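Local atomic coordinates of uncharacterized protein (Legionella longbeachae NSW150, PDB entry 4JZA), a protein that probably removes the 3-phosphate from phosphatidylinositol 3-phosphate, acting as a bacterial phosphoinositide phosphatase in the interaction between pathogen and host. Residues K54-L59 and I110-L115; F58-Y63 and Q75-Y80; L368-Y373 and I538-G543; S406-L411 and E453-T458. All coordinates share one frame; numbering follows the deposited sequence.

Contact 1: residues K54-L59 and I110-L115; sequences KAFYFL and IELIAL
Phe-56 and Leu-112 both carry CG on the far side of CB from their own backbone N (chi1 -178° and 178°), and this throws the ring and the branched tip into the gap between the two helices. There the methyl CD2 of Leu-112 comes up to the edge of the Phe-56 ring, near its plane, with CE2 at 3.5 Å and CZ at 4.0 Å from it. The two side chains cross at about a right angle. Helices 41-62 and 95-116 pack side by side, running broadly the same way, within a helical bundle that also takes in helix 74-87: Val-81 touches both Phe-56 and Leu-112. One turn further along the first helix, Leu-59 makes the second point of contact. Its CD2 lies 3.6 Å from CD1 of Ile-113 and nearly as close to CG1. CG1 of Ile-113 sits beside its own backbone N (chi1 -68°), and from there the chain carries CD1 across to the leucine although CB does not aim straight at the other helix. All four side chains are apolar and buried. Trp-117 touches both Phe-56 and Leu-59, while Leu-681 of helix 676-702 packs on Leu-112.

Contact 2: residues F58-Y63 and Q75-Y80; sequences FLIDAY and QTLKAY
Lys-78 meets two neighbours in the facing helix, one through its charge and one through its hydrocarbon. NZ donates to OD1 of Asp-61 at 3.2 Å in a salt bridge, approaching the syn lone pair, on the side where the other carboxylate oxygen lies. Just before the ammonium group, CE rests 3.5 Å from CG2 of Ile-60. The other branch of that isoleucine reaches a different partner: its CD1 lies 3.9 Å from CD1 of Leu-77, with Leu-77 CB only slightly further off. With CG1 opposite its backbone N (chi1 -161°), Ile-60 sends CD1 toward the leucine and leaves CG2 for the lysine. Lys-78 is extended beyond CG, so its amine spans the gap at full stretch, crossing the carboxylate arm at about a right angle. The framework behind these groups is an antiparallel helical hairpin, with the short segments of helices 41-62 and 74-87 at 172° and their axes 11.5 Å apart at closest approach. Tyr-57, one turn back from Asp-61, packs against Lys-78, and Leu-681 of helix 676-702 covers Leu-77. The chemistry is graded from inside to outside: buried Ile-60 and Leu-77 seal the inner side, while the ion pair, with Asp-61 exposed, lies toward solvent and is probably weakened by water there.

Contact 3: residues L368-Y373 and I538-G543; sequences LSAKRY and IILTIG
Ala-370 and Leu-540 bring the backbones closest, CA to CA 7.3 Å, where residues 368-373, on the broken strand 365-374, pass the last turn of helix 524-542, which Gly-543 (positive phi) ends in a Schellman motif. Leu-540 does the touching from the helix side. Its two methyls straddle CG of Arg-372, each 4.0 Å from it, and the side chains cross at about a right angle; CD1 also meets Arg-372 CD at 3.9 Å, and CD2 also meets CB of Ala-370 at 4.1 Å. The arginine bends at chi2 (124°) and chi3, turning its head back along its own segment: NH1 donates to OG of Ser-369 at 3.3 Å, nearly in the guanidinium plane. That hydroxyl in turn donates to Ala-370 O at 2.6 Å, relaying between the arginine and its own backbone. NH1 also forms a salt bridge with Asp-565 OD1, and the leucine meets mainly the CG-CD part of the chain. Helix 556-574, which supplies Asp-565, flanks the arginine, helix 501-513 packs on Ile-538 and Thr-541, and strand 545-549, next to 365-374 in the mixed sheet, places Ser-546 against both Arg-372 and Leu-540.

Contact 4: residues S406-L411 and E453-T458; sequences SKNDQL and ERRKET
Asn-408 meets Thr-458 here, and the chain leads up to it from Ser-406, which does not touch Thr-458 itself: its hydroxyl bonds to Met-403 O and to the side chain of Gln-459, the next residue. Lys-407 then opens a type I turn that closes with the bond from Gln-410 N to Lys-407 O. Within that turn Asn-408 points at the other segment. Thr-458 O sits over the face of the Asn-408 amide, 3.4 Å from CG and no farther from ND2, so the N-H bonds do not aim at it. ND2 also lies 3.6 Å from the Thr-458 methyl CG2, which covers one face of the Arg-455 guanidinium, toward its rim. OD1 stays 4.4 Å from Arg-455 NH1, too far to bond; NH1 has a weak bond to Gln-459 OE1. After the turn the chain heads into strand 412-416, and the contact joins the loop before that strand to the chain just beyond helix 441-454. With the carbonyl oxygen over the amide face, this surface contact is van der Waals and dipolar at most; the firmer polar tie is that of Ser-406 to Gln-459.

How the contacts relate
Contacts 1 and 2 form one unit: their centres are 7 Å apart and both start on helix 41-62, which meets helix 95-116 in contact 1 and helix 74-87 in contact 2. Tyr-80 and Leu-77 pack on Leu-112 and join helix 74-87 to helix 95-116, closing the triangle of three successive helices. Contacts 3 and 4 come later in the chain, about 44 to 48 Å away centre to centre. Both segments of contact 4 fall between the two of contact 3, and the pair lie 18 Å apart, joined where Leu-411 packs on Ile-539 and Ile-542. Contacts 1 and 2 hold a helical bundle together, while contacts 3 and 4 pack helix and loops around the mixed sheet.

Contact 1: residues K54-L59 and I110-L115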
loop_
_atom_site.group_PDB
_atom_site.type_symbol
_atom_site.label_atom_id
_atom_site.label_comp_id
_atom_site.label_asym_id
_atom_site.label_seq_id
_atom_site.Cartn_x
_atom_site.Cartn_y
_atom_site.Cartn_z
ATOM N N LYS A 54 -5.242 -12.521 6.172
ATOM C CA LYS A 54 -5.030 -12.985 4.792
ATOM C C LYS A 54 -3.768 -12.396 4.157
ATOM O O LYS A 54 -3.140 -13.050 3.357
ATOM C CB LYS A 54 -6.208 -12.650 3.896
ATOM C CG LYS A 54 -7.365 -13.625 4.011
ATOM C CD LYS A 54 -8.666 -12.974 3.566
ATOM C CE LYS A 54 -9.828 -13.870 3.925
ATOM N NZ LYS A 54 -11.043 -13.069 4.195
ATOM N N ALA A 55 -3.357 -11.192 4.512
ATOM C CA ALA A 55 -2.145 -10.687 3.917
ATOM C C ALA A 55 -0.912 -11.425 4.399
ATOM O O ALA A 55 0.072 -11.560 3.650
ATOM C CB ALA A 55 -1.989 -9.204 4.165
ATOM N N PHE A 56 -0.928 -11.858 5.658
ATOM C CA PHE A 56 0.175 -12.715 6.122
ATOM C C PHE A 56 0.250 -13.997 5.296
ATOM O O PHE A 56 1.343 -14.380 4.875
ATOM C CB PHE A 56 0.093 -13.085 7.600
ATOM C CG PHE A 56 1.244 -13.926 8.078
ATOM C CD1 PHE A 56 2.190 -14.387 7.255
ATOM C CD2 PHE A 56 1.389 -14.181 9.352
ATOM C CE1 PHE A 56 3.243 -15.149 7.702
ATOM C CE2 PHE A 56 2.464 -14.914 9.813
ATOM C CZ PHE A 56 3.374 -15.406 8.984
ATOM N N TYR A 57 -0.894 -14.644 5.076
ATOM C CA TYR A 57 -0.933 -15.846 4.283
ATOM C C TYR A 57 -0.442 -15.598 2.873
ATOM O O TYR A 57 0.342 -16.388 2.356
ATOM C CB TYR A 57 -2.321 -16.472 4.251
ATOM C CG TYR A 57 -2.581 -17.345 5.442
ATOM C CD1 TYR A 57 -2.667 -16.802 6.707
ATOM C CD2 TYR A 57 -2.712 -18.725 5.307
ATOM C CE1 TYR A 57 -2.911 -17.592 7.817
ATOM C CE2 TYR A 57 -2.954 -19.535 6.410
ATOM C CZ TYR A 57 -3.065 -18.959 7.667
ATOM O OH TYR A 57 -3.320 -19.745 8.789
ATOM N N PHE A 58 -0.847 -14.503 2.245
ATOM C CA PHE A 58 -0.316 -14.231 0.926
ATOM C C PHE A 58 1.200 -14.169 0.964
ATOM O O PHE A 58 1.895 -14.644 0.058
ATOM C CB PHE A 58 -0.826 -12.906 0.425
ATOM C CG PHE A 58 -0.483 -12.634 -1.006
ATOM C CD1 PHE A 58 0.693 -12.013 -1.325
ATOM C CD2 PHE A 58 -1.359 -12.984 -2.011
ATOM C CE1 PHE A 58 1.017 -11.772 -2.613
ATOM C CE2 PHE A 58 -1.048 -12.742 -3.321
ATOM C CZ PHE A 58 0.142 -12.132 -3.617
ATOM N N LEU A 59 1.714 -13.536 1.997
ATOM C CA LEU A 59 3.146 -13.267 2.123
ATOM C C LEU A 59 3.905 -14.564 2.217
ATOM O O LEU A 59 4.919 -14.769 1.535
ATOM C CB LEU A 59 3.382 -12.389 3.358
ATOM C CG LEU A 59 4.814 -12.056 3.714
ATOM C CD1 LEU A 59 5.552 -11.306 2.624
ATOM C CD2 LEU A 59 4.815 -11.285 5.025
ATOM N N ILE A 110 3.871 -8.012 12.444
ATOM C CA ILE A 110 5.047 -7.308 11.932
ATOM C C ILE A 110 6.303 -7.922 12.546
ATOM O O ILE A 110 7.333 -8.084 11.895
ATOM C CB ILE A 110 4.898 -5.808 12.276
ATOM C CG1 ILE A 110 3.868 -5.208 11.367
ATOM C CG2 ILE A 110 6.176 -4.997 12.113
ATOM C CD1 ILE A 110 3.185 -4.063 12.063
ATOM N N GLU A 111 6.195 -8.270 13.821
ATOM C CA GLU A 111 7.341 -8.702 14.575
ATOM C C GLU A 111 7.687 -10.147 14.121
ATOM O O GLU A 111 8.848 -10.482 13.877
ATOM C CB GLU A 111 7.059 -8.472 16.081
ATOM C CG GLU A 111 7.253 -9.627 17.026
ATOM C CD GLU A 111 6.917 -9.322 18.505
ATOM O OE1 GLU A 111 5.689 -9.313 18.882
ATOM O OE2 GLU A 111 7.923 -9.183 19.293
ATOM N N LEU A 112 6.659 -10.976 13.978
ATOM C CA LEU A 112 6.809 -12.309 13.428
ATOM C C LEU A 112 7.429 -12.286 12.035
ATOM O O LEU A 112 8.271 -13.106 11.712
ATOM C CB LEU A 112 5.455 -12.986 13.384
ATOM C CG LEU A 112 5.490 -14.356 12.788
ATOM C CD1 LEU A 112 6.467 -15.154 13.625
ATOM C CD2 LEU A 112 4.156 -15.006 12.857
ATOM N N ILE A 113 7.023 -11.327 11.215
ATOM C CA ILE A 113 7.633 -11.116 9.906
ATOM C C ILE A 113 9.088 -10.674 10.011
ATOM O O ILE A 113 9.945 -11.218 9.347
ATOM C CB ILE A 113 6.821 -10.119 9.083
ATOM C CG1 ILE A 113 5.474 -10.746 8.724
ATOM C CG2 ILE A 113 7.557 -9.704 7.815
ATOM C CD1 ILE A 113 4.447 -9.728 8.288
ATOM N N ALA A 114 9.404 -9.730 10.878
ATOM C CA ALA A 114 10.797 -9.310 10.978
ATOM C C ALA A 114 11.706 -10.466 11.401
ATOM O O ALA A 114 12.841 -10.575 10.920
ATOM C CB ALA A 114 10.933 -8.175 11.950
ATOM N N LEU A 115 11.224 -11.279 12.345
ATOM C CA LEU A 115 11.881 -12.510 12.802
ATOM C C LEU A 115 12.032 -13.545 11.697
ATOM O O LEU A 115 13.147 -13.896 11.340
ATOM C CB LEU A 115 11.081 -13.175 13.902
ATOM C CG LEU A 115 11.650 -14.532 14.369
ATOM C CD1 LEU A 115 13.077 -14.356 14.872
ATOM C CD2 LEU A 115 10.791 -15.139 15.458
#

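Contact 2: residues F58-Y63 and Q75-Y80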
loop_
_atom_site.group_PDB
_atom_site.type_symbol
_atom_site.label_atom_id
_atom_site.label_comp_id
_atom_site.label_asym_id
_atom_site.label_seq_id
_atom_site.Cartn_x
_atom_site.Cartn_y
_atom_site.Cartn_z
ATOM N N PHE A 58 -0.847 -14.503 2.245
ATOM C CA PHE A 58 -0.316 -14.231 0.926
ATOM C C PHE A 58 1.200 -14.169 0.964
ATOM O O PHE A 58 1.895 -14.644 0.058
ATOM C CB PHE A 58 -0.826 -12.906 0.425
ATOM C CG PHE A 58 -0.483 -12.634 -1.006
ATOM C CD1 PHE A 58 0.693 -12.013 -1.325
ATOM C CD2 PHE A 58 -1.359 -12.984 -2.011
ATOM C CE1 PHE A 58 1.017 -11.772 -2.613
ATOM C CE2 PHE A 58 -1.048 -12.742 -3.321
ATOM C CZ PHE A 58 0.142 -12.132 -3.617
ATOM N N LEU A 59 1.714 -13.536 1.997
ATOM C CA LEU A 59 3.146 -13.267 2.123
ATOM C C LEU A 59 3.905 -14.564 2.217
ATOM O O LEU A 59 4.919 -14.769 1.535
ATOM C CB LEU A 59 3.382 -12.389 3.358
ATOM C CG LEU A 59 4.814 -12.056 3.714
ATOM C CD1 LEU A 59 5.552 -11.306 2.624
ATOM C CD2 LEU A 59 4.815 -11.285 5.025
ATOM N N ILE A 60 3.406 -15.459 3.059
ATOM C CA ILE A 60 4.135 -16.680 3.348
ATOM C C ILE A 60 4.080 -17.656 2.179
ATOM O O ILE A 60 5.049 -18.377 1.929
ATOM C CB ILE A 60 3.714 -17.311 4.692
ATOM C CG1 ILE A 60 4.784 -18.292 5.170
ATOM C CG2 ILE A 60 2.360 -17.974 4.599
ATOM C CD1 ILE A 60 4.744 -18.554 6.669
ATOM N N ASP A 61 2.966 -17.659 1.460
ATOM C CA ASP A 61 2.829 -18.476 0.268
ATOM C C ASP A 61 3.626 -17.869 -0.921
ATOM O O ASP A 61 4.045 -18.575 -1.792
ATOM C CB ASP A 61 1.335 -18.656 -0.106
ATOM C CG ASP A 61 0.537 -19.492 0.936
ATOM O OD1 ASP A 61 1.159 -20.127 1.811
ATOM O OD2 ASP A 61 -0.710 -19.496 0.899
ATOM N N ALA A 62 3.859 -16.567 -0.964
ATOM C CA ALA A 62 4.440 -15.934 -2.168
ATOM C C ALA A 62 5.910 -15.635 -2.031
ATOM O O ALA A 62 6.636 -15.703 -3.003
ATOM C CB ALA A 62 3.714 -14.646 -2.463
ATOM N N TYR A 63 6.347 -15.272 -0.827
ATOM C CA TYR A 63 7.684 -14.749 -0.656
ATOM C C TYR A 63 8.569 -15.754 0.126
ATOM O O TYR A 63 8.336 -16.014 1.310
ATOM C CB TYR A 63 7.622 -13.331 -0.052
ATOM C CG TYR A 63 8.912 -12.530 -0.107
ATOM C CD1 TYR A 63 9.712 -12.518 -1.249
ATOM C CD2 TYR A 63 9.337 -11.761 0.987
ATOM C CE1 TYR A 63 10.910 -11.809 -1.295
ATOM C CE2 TYR A 63 10.551 -11.034 0.954
ATOM C CZ TYR A 63 11.329 -11.067 -0.195
ATOM O OH TYR A 63 12.518 -10.377 -0.305
ATOM N N GLN A 75 4.099 -24.102 9.105
ATOM C CA GLN A 75 2.948 -24.508 9.841
ATOM C C GLN A 75 2.928 -23.870 11.265
ATOM O O GLN A 75 1.900 -23.387 11.745
ATOM C CB GLN A 75 2.884 -26.014 9.774
ATOM C CG GLN A 75 2.103 -26.694 10.852
ATOM C CD GLN A 75 2.626 -28.113 11.102
ATOM O OE1 GLN A 75 3.746 -28.509 10.673
ATOM N NE2 GLN A 75 1.821 -28.887 11.826
ATOM N N THR A 76 4.070 -23.785 11.929
ATOM C CA THR A 76 4.089 -23.127 13.219
ATOM C C THR A 76 3.706 -21.641 13.101
ATOM O O THR A 76 2.937 -21.163 13.931
ATOM C CB THR A 76 5.448 -23.240 13.898
ATOM O OG1 THR A 76 5.728 -24.611 14.249
ATOM C CG2 THR A 76 5.466 -22.388 15.158
ATOM N N LEU A 77 4.230 -20.919 12.101
ATOM C CA LEU A 77 3.864 -19.516 11.920
ATOM C C LEU A 77 2.393 -19.288 11.697
ATOM O O LEU A 77 1.748 -18.451 12.340
ATOM C CB LEU A 77 4.593 -18.922 10.738
ATOM C CG LEU A 77 6.119 -18.955 10.923
ATOM C CD1 LEU A 77 6.863 -18.052 9.957
ATOM C CD2 LEU A 77 6.521 -18.591 12.336
ATOM N N LYS A 78 1.827 -20.051 10.793
ATOM C CA LYS A 78 0.424 -19.914 10.488
ATOM C C LYS A 78 -0.421 -20.258 11.694
ATOM O O LYS A 78 -1.440 -19.654 11.930
ATOM C CB LYS A 78 0.050 -20.819 9.326
ATOM C CG LYS A 78 0.551 -20.352 7.984
ATOM C CD LYS A 78 0.336 -21.446 6.954
ATOM C CE LYS A 78 0.574 -20.865 5.574
ATOM N NZ LYS A 78 0.488 -21.844 4.455
ATOM N N ALA A 79 -0.050 -21.259 12.449
ATOM C CA ALA A 79 -0.851 -21.542 13.627
ATOM C C ALA A 79 -0.782 -20.334 14.588
ATOM O O ALA A 79 -1.814 -19.954 15.159
ATOM C CB ALA A 79 -0.422 -22.838 14.307
ATOM N N TYR A 80 0.393 -19.716 14.733
ATOM C CA TYR A 80 0.547 -18.573 15.661
ATOM C C TYR A 80 -0.291 -17.384 15.224
ATOM O O TYR A 80 -1.000 -16.763 15.984
ATOM C CB TYR A 80 2.024 -18.144 15.799
ATOM C CG TYR A 80 2.236 -16.884 16.612
ATOM C CD1 TYR A 80 2.006 -16.868 17.972
ATOM C CD2 TYR A 80 2.682 -15.712 16.011
ATOM C CE1 TYR A 80 2.199 -15.721 18.717
ATOM C CE2 TYR A 80 2.884 -14.554 16.743
ATOM C CZ TYR A 80 2.630 -14.560 18.100
ATOM O OH TYR A 80 2.796 -13.405 18.855
#

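Contact 3: residues L368-Y373 and I538-G543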
loop_
_atom_site.group_PDB
_atom_site.type_symbol
_atom_site.label_atom_id
_atom_site.label_comp_id
_atom_site.label_asym_id
_atom_site.label_seq_id
_atom_site.Cartn_x
_atom_site.Cartn_y
_atom_site.Cartn_z
ATOM N N LEU A 368 -30.093 9.635 -13.028
ATOM C CA LEU A 368 -29.978 11.049 -12.576
ATOM C C LEU A 368 -28.648 11.715 -12.951
ATOM O O LEU A 368 -28.519 12.938 -13.028
ATOM C CB LEU A 368 -30.130 11.118 -11.071
ATOM C CG LEU A 368 -31.471 10.586 -10.563
ATOM C CD1 LEU A 368 -31.565 10.768 -9.054
ATOM C CD2 LEU A 368 -32.659 11.267 -11.239
ATOM N N SER A 369 -27.635 10.916 -13.178
ATOM C CA SER A 369 -26.465 11.450 -13.827
ATOM C C SER A 369 -25.927 10.391 -14.772
ATOM O O SER A 369 -26.151 9.194 -14.560
ATOM C CB SER A 369 -25.390 11.834 -12.784
ATOM O OG SER A 369 -24.591 10.706 -12.480
ATOM N N ALA A 370 -25.197 10.834 -15.792
ATOM C CA ALA A 370 -24.257 9.943 -16.513
ATOM C C ALA A 370 -23.150 9.388 -15.551
ATOM O O ALA A 370 -23.011 9.805 -14.377
ATOM C CB ALA A 370 -23.586 10.692 -17.669
ATOM N N LYS A 371 -22.400 8.435 -16.095
ATOM C CA LYS A 371 -21.200 7.894 -15.493
ATOM C C LYS A 371 -20.137 8.961 -15.329
ATOM O O LYS A 371 -19.894 9.725 -16.256
ATOM C CB LYS A 371 -20.705 6.680 -16.273
ATOM C CG LYS A 371 -21.586 5.495 -15.938
ATOM C CD LYS A 371 -21.340 4.252 -16.754
ATOM C CE LYS A 371 -22.489 3.280 -16.482
ATOM N NZ LYS A 371 -22.060 1.852 -16.600
ATOM N N ARG A 372 -19.607 9.076 -14.099
ATOM C CA ARG A 372 -18.511 9.974 -13.782
ATOM C C ARG A 372 -17.390 9.060 -13.296
ATOM O O ARG A 372 -17.574 8.244 -12.392
ATOM C CB ARG A 372 -18.914 11.003 -12.725
ATOM C CG ARG A 372 -19.943 12.012 -13.243
ATOM C CD ARG A 372 -21.196 12.062 -12.386
ATOM N NE ARG A 372 -20.906 12.626 -11.092
ATOM C CZ ARG A 372 -21.624 12.425 -9.994
ATOM N NH1 ARG A 372 -22.714 11.676 -10.003
ATOM N NH2 ARG A 372 -21.244 13.003 -8.864
ATOM N N TYR A 373 -16.227 9.194 -13.912
ATOM C CA TYR A 373 -15.128 8.265 -13.705
ATOM C C TYR A 373 -14.095 8.742 -12.695
ATOM O O TYR A 373 -13.742 9.905 -12.653
ATOM C CB TYR A 373 -14.481 7.913 -15.045
ATOM C CG TYR A 373 -15.454 7.308 -16.029
ATOM C CD1 TYR A 373 -16.304 8.107 -16.768
ATOM C CD2 TYR A 373 -15.533 5.942 -16.206
ATOM C CE1 TYR A 373 -17.198 7.562 -17.658
ATOM C CE2 TYR A 373 -16.427 5.393 -17.098
ATOM C CZ TYR A 373 -17.258 6.211 -17.818
ATOM O OH TYR A 373 -18.150 5.679 -18.708
ATOM N N ILE A 538 -21.021 21.351 -15.547
ATOM C CA ILE A 538 -20.838 21.925 -16.853
ATOM C C ILE A 538 -20.505 20.860 -17.875
ATOM O O ILE A 538 -21.201 20.730 -18.878
ATOM C CB ILE A 538 -19.779 23.040 -16.820
ATOM C CG1 ILE A 538 -20.366 24.264 -16.102
ATOM C CG2 ILE A 538 -19.368 23.473 -18.220
ATOM C CD1 ILE A 538 -19.312 25.201 -15.524
ATOM N N ILE A 539 -19.455 20.088 -17.626
ATOM C CA ILE A 539 -19.084 18.997 -18.519
ATOM C C ILE A 539 -20.253 18.055 -18.738
ATOM O O ILE A 539 -20.541 17.663 -19.874
ATOM C CB ILE A 539 -17.855 18.223 -17.990
ATOM C CG1 ILE A 539 -16.615 19.127 -17.984
ATOM C CG2 ILE A 539 -17.522 17.022 -18.863
ATOM C CD1 ILE A 539 -16.254 19.774 -19.308
ATOM N N LEU A 540 -20.935 17.697 -17.662
ATOM C CA LEU A 540 -22.037 16.785 -17.788
ATOM C C LEU A 540 -23.161 17.337 -18.626
ATOM O O LEU A 540 -23.652 16.614 -19.470
ATOM C CB LEU A 540 -22.569 16.317 -16.439
ATOM C CG LEU A 540 -21.554 15.405 -15.766
ATOM C CD1 LEU A 540 -21.873 15.374 -14.294
ATOM C CD2 LEU A 540 -21.553 14.004 -16.363
ATOM N N THR A 541 -23.593 18.576 -18.426
ATOM C CA THR A 541 -24.742 19.013 -19.200
ATOM C C THR A 541 -24.299 19.164 -20.684
ATOM O O THR A 541 -25.056 18.809 -21.585
ATOM C CB THR A 541 -25.515 20.235 -18.610
ATOM O OG1 THR A 541 -25.005 21.466 -19.105
ATOM C CG2 THR A 541 -25.485 20.250 -17.112
ATOM N N ILE A 542 -23.051 19.580 -20.936
ATOM C CA ILE A 542 -22.543 19.600 -22.296
ATOM C C ILE A 542 -22.521 18.194 -22.866
ATOM O O ILE A 542 -22.640 18.030 -24.052
ATOM C CB ILE A 542 -21.145 20.225 -22.387
ATOM C CG1 ILE A 542 -21.266 21.734 -22.271
ATOM C CG2 ILE A 542 -20.461 19.925 -23.702
ATOM C CD1 ILE A 542 -19.962 22.474 -22.074
ATOM N N GLY A 543 -22.381 17.162 -22.046
ATOM C CA GLY A 543 -22.206 15.794 -22.583
ATOM C C GLY A 543 -20.764 15.348 -22.765
ATOM O O GLY A 543 -20.489 14.370 -23.436
#

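Contact 4: residues S406-L411 and E453-T458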
loop_
_atom_site.group_PDB
_atom_site.type_symbol
_atom_site.label_atom_id
_atom_site.label_comp_id
_atom_site.label_asym_id
_atom_site.label_seq_id
_atom_site.Cartn_x
_atom_site.Cartn_y
_atom_site.Cartn_z
ATOM N N SER A 406 -14.201 8.473 -23.066
ATOM C CA SER A 406 -14.361 9.679 -23.836
ATOM C C SER A 406 -14.360 9.328 -25.325
ATOM O O SER A 406 -14.026 8.189 -25.704
ATOM C CB SER A 406 -13.202 10.621 -23.551
ATOM O OG SER A 406 -11.987 10.139 -24.072
ATOM N N LYS A 407 -14.760 10.301 -26.152
ATOM C CA LYS A 407 -14.537 10.246 -27.610
ATOM C C LYS A 407 -13.593 11.409 -27.911
ATOM O O LYS A 407 -13.632 12.441 -27.227
ATOM C CB LYS A 407 -15.832 10.337 -28.414
ATOM C CG LYS A 407 -16.948 9.352 -28.039
ATOM C CD LYS A 407 -17.431 9.563 -26.593
ATOM C CE LYS A 407 -18.924 9.338 -26.368
ATOM N NZ LYS A 407 -19.248 7.897 -26.209
ATOM N N ASN A 408 -12.719 11.230 -28.902
ATOM C CA ASN A 408 -11.569 12.145 -29.107
ATOM C C ASN A 408 -11.935 13.538 -29.634
ATOM O O ASN A 408 -11.080 14.437 -29.663
ATOM C CB ASN A 408 -10.521 11.499 -30.017
ATOM C CG ASN A 408 -9.581 10.590 -29.258
ATOM O OD1 ASN A 408 -9.579 10.566 -28.031
ATOM N ND2 ASN A 408 -8.778 9.827 -29.988
ATOM N N ASP A 409 -13.207 13.678 -30.024
ATOM C CA ASP A 409 -13.828 14.911 -30.535
ATOM C C ASP A 409 -14.667 15.645 -29.470
ATOM O O ASP A 409 -14.984 16.822 -29.634
ATOM C CB ASP A 409 -14.759 14.544 -31.699
ATOM C CG ASP A 409 -15.413 13.155 -31.514
ATOM O OD1 ASP A 409 -14.654 12.143 -31.423
ATOM O OD2 ASP A 409 -16.658 13.065 -31.416
ATOM N N GLN A 410 -15.043 14.935 -28.397
ATOM C CA GLN A 410 -15.892 15.484 -27.352
ATOM C C GLN A 410 -15.094 15.980 -26.199
ATOM O O GLN A 410 -13.988 15.550 -25.994
ATOM C CB GLN A 410 -16.956 14.466 -26.931
ATOM C CG GLN A 410 -18.161 14.554 -27.882
ATOM C CD GLN A 410 -19.032 13.300 -27.961
ATOM O OE1 GLN A 410 -18.810 12.409 -28.804
ATOM N NE2 GLN A 410 -20.073 13.259 -27.122
ATOM N N LEU A 411 -15.645 16.943 -25.482
ATOM C CA LEU A 411 -14.948 17.568 -24.372
ATOM C C LEU A 411 -14.653 16.590 -23.266
ATOM O O LEU A 411 -15.426 15.637 -23.017
ATOM C CB LEU A 411 -15.796 18.652 -23.755
ATOM C CG LEU A 411 -15.559 20.072 -24.190
ATOM C CD1 LEU A 411 -16.220 20.923 -23.107
ATOM C CD2 LEU A 411 -14.072 20.381 -24.332
ATOM N N GLU A 453 0.044 17.113 -22.079
ATOM C CA GLU A 453 0.824 17.690 -23.198
ATOM C C GLU A 453 1.187 16.660 -24.259
ATOM O O GLU A 453 1.040 16.926 -25.426
ATOM C CB GLU A 453 2.134 18.383 -22.727
ATOM C CG GLU A 453 2.117 19.915 -22.693
ATOM C CD GLU A 453 1.934 20.543 -24.076
ATOM O OE1 GLU A 453 1.111 21.494 -24.258
ATOM O OE2 GLU A 453 2.614 20.060 -24.995
ATOM N N ARG A 454 1.663 15.487 -23.861
ATOM C CA ARG A 454 2.130 14.484 -24.830
ATOM C C ARG A 454 0.988 13.892 -25.625
ATOM O O ARG A 454 1.181 13.412 -26.743
ATOM C CB ARG A 454 2.897 13.367 -24.138
ATOM C CG ARG A 454 4.236 13.787 -23.550
ATOM C CD ARG A 454 4.951 12.618 -22.918
ATOM N NE ARG A 454 5.373 13.010 -21.587
ATOM C CZ ARG A 454 4.909 12.491 -20.446
ATOM N NH1 ARG A 454 4.028 11.500 -20.446
ATOM N NH2 ARG A 454 5.360 12.947 -19.287
ATOM N N ARG A 455 -0.208 14.004 -25.051
ATOM C CA ARG A 455 -1.419 13.478 -25.623
ATOM C C ARG A 455 -2.157 14.576 -26.417
ATOM O O ARG A 455 -3.211 14.325 -27.023
ATOM C CB ARG A 455 -2.262 12.843 -24.492
ATOM C CG ARG A 455 -3.722 12.565 -24.795
ATOM C CD ARG A 455 -4.388 11.621 -23.820
ATOM N NE ARG A 455 -4.228 10.254 -24.299
ATOM C CZ ARG A 455 -5.161 9.497 -24.871
ATOM N NH1 ARG A 455 -6.386 9.942 -25.062
ATOM N NH2 ARG A 455 -4.847 8.262 -25.240
ATOM N N LYS A 456 -1.592 15.777 -26.486
ATOM C CA LYS A 456 -2.266 16.888 -27.185
ATOM C C LYS A 456 -2.681 16.502 -28.612
ATOM O O LYS A 456 -3.795 16.790 -29.027
ATOM C CB LYS A 456 -1.404 18.162 -27.205
ATOM C CG LYS A 456 -2.220 19.432 -26.965
ATOM C CD LYS A 456 -2.225 19.865 -25.496
ATOM C CE LYS A 456 -3.632 20.076 -24.917
ATOM N NZ LYS A 456 -3.667 21.008 -23.746
ATOM N N GLU A 457 -1.795 15.811 -29.325
ATOM C CA GLU A 457 -2.058 15.317 -30.683
ATOM C C GLU A 457 -3.317 14.482 -30.777
ATOM O O GLU A 457 -4.042 14.569 -31.731
ATOM C CB GLU A 457 -0.884 14.436 -31.166
ATOM C CG GLU A 457 0.496 15.101 -31.239
ATOM C CD GLU A 457 0.600 16.133 -32.350
ATOM O OE1 GLU A 457 -0.223 17.076 -32.377
ATOM O OE2 GLU A 457 1.503 15.996 -33.207
ATOM N N THR A 458 -3.546 13.630 -29.795
ATOM C CA THR A 458 -4.619 12.643 -29.866
ATOM C C THR A 458 -5.963 13.180 -29.415
ATOM O O THR A 458 -7.000 12.776 -29.922
ATOM C CB THR A 458 -4.233 11.445 -28.980
ATOM O OG1 THR A 458 -2.961 10.949 -29.433
ATOM C CG2 THR A 458 -5.319 10.309 -28.978
#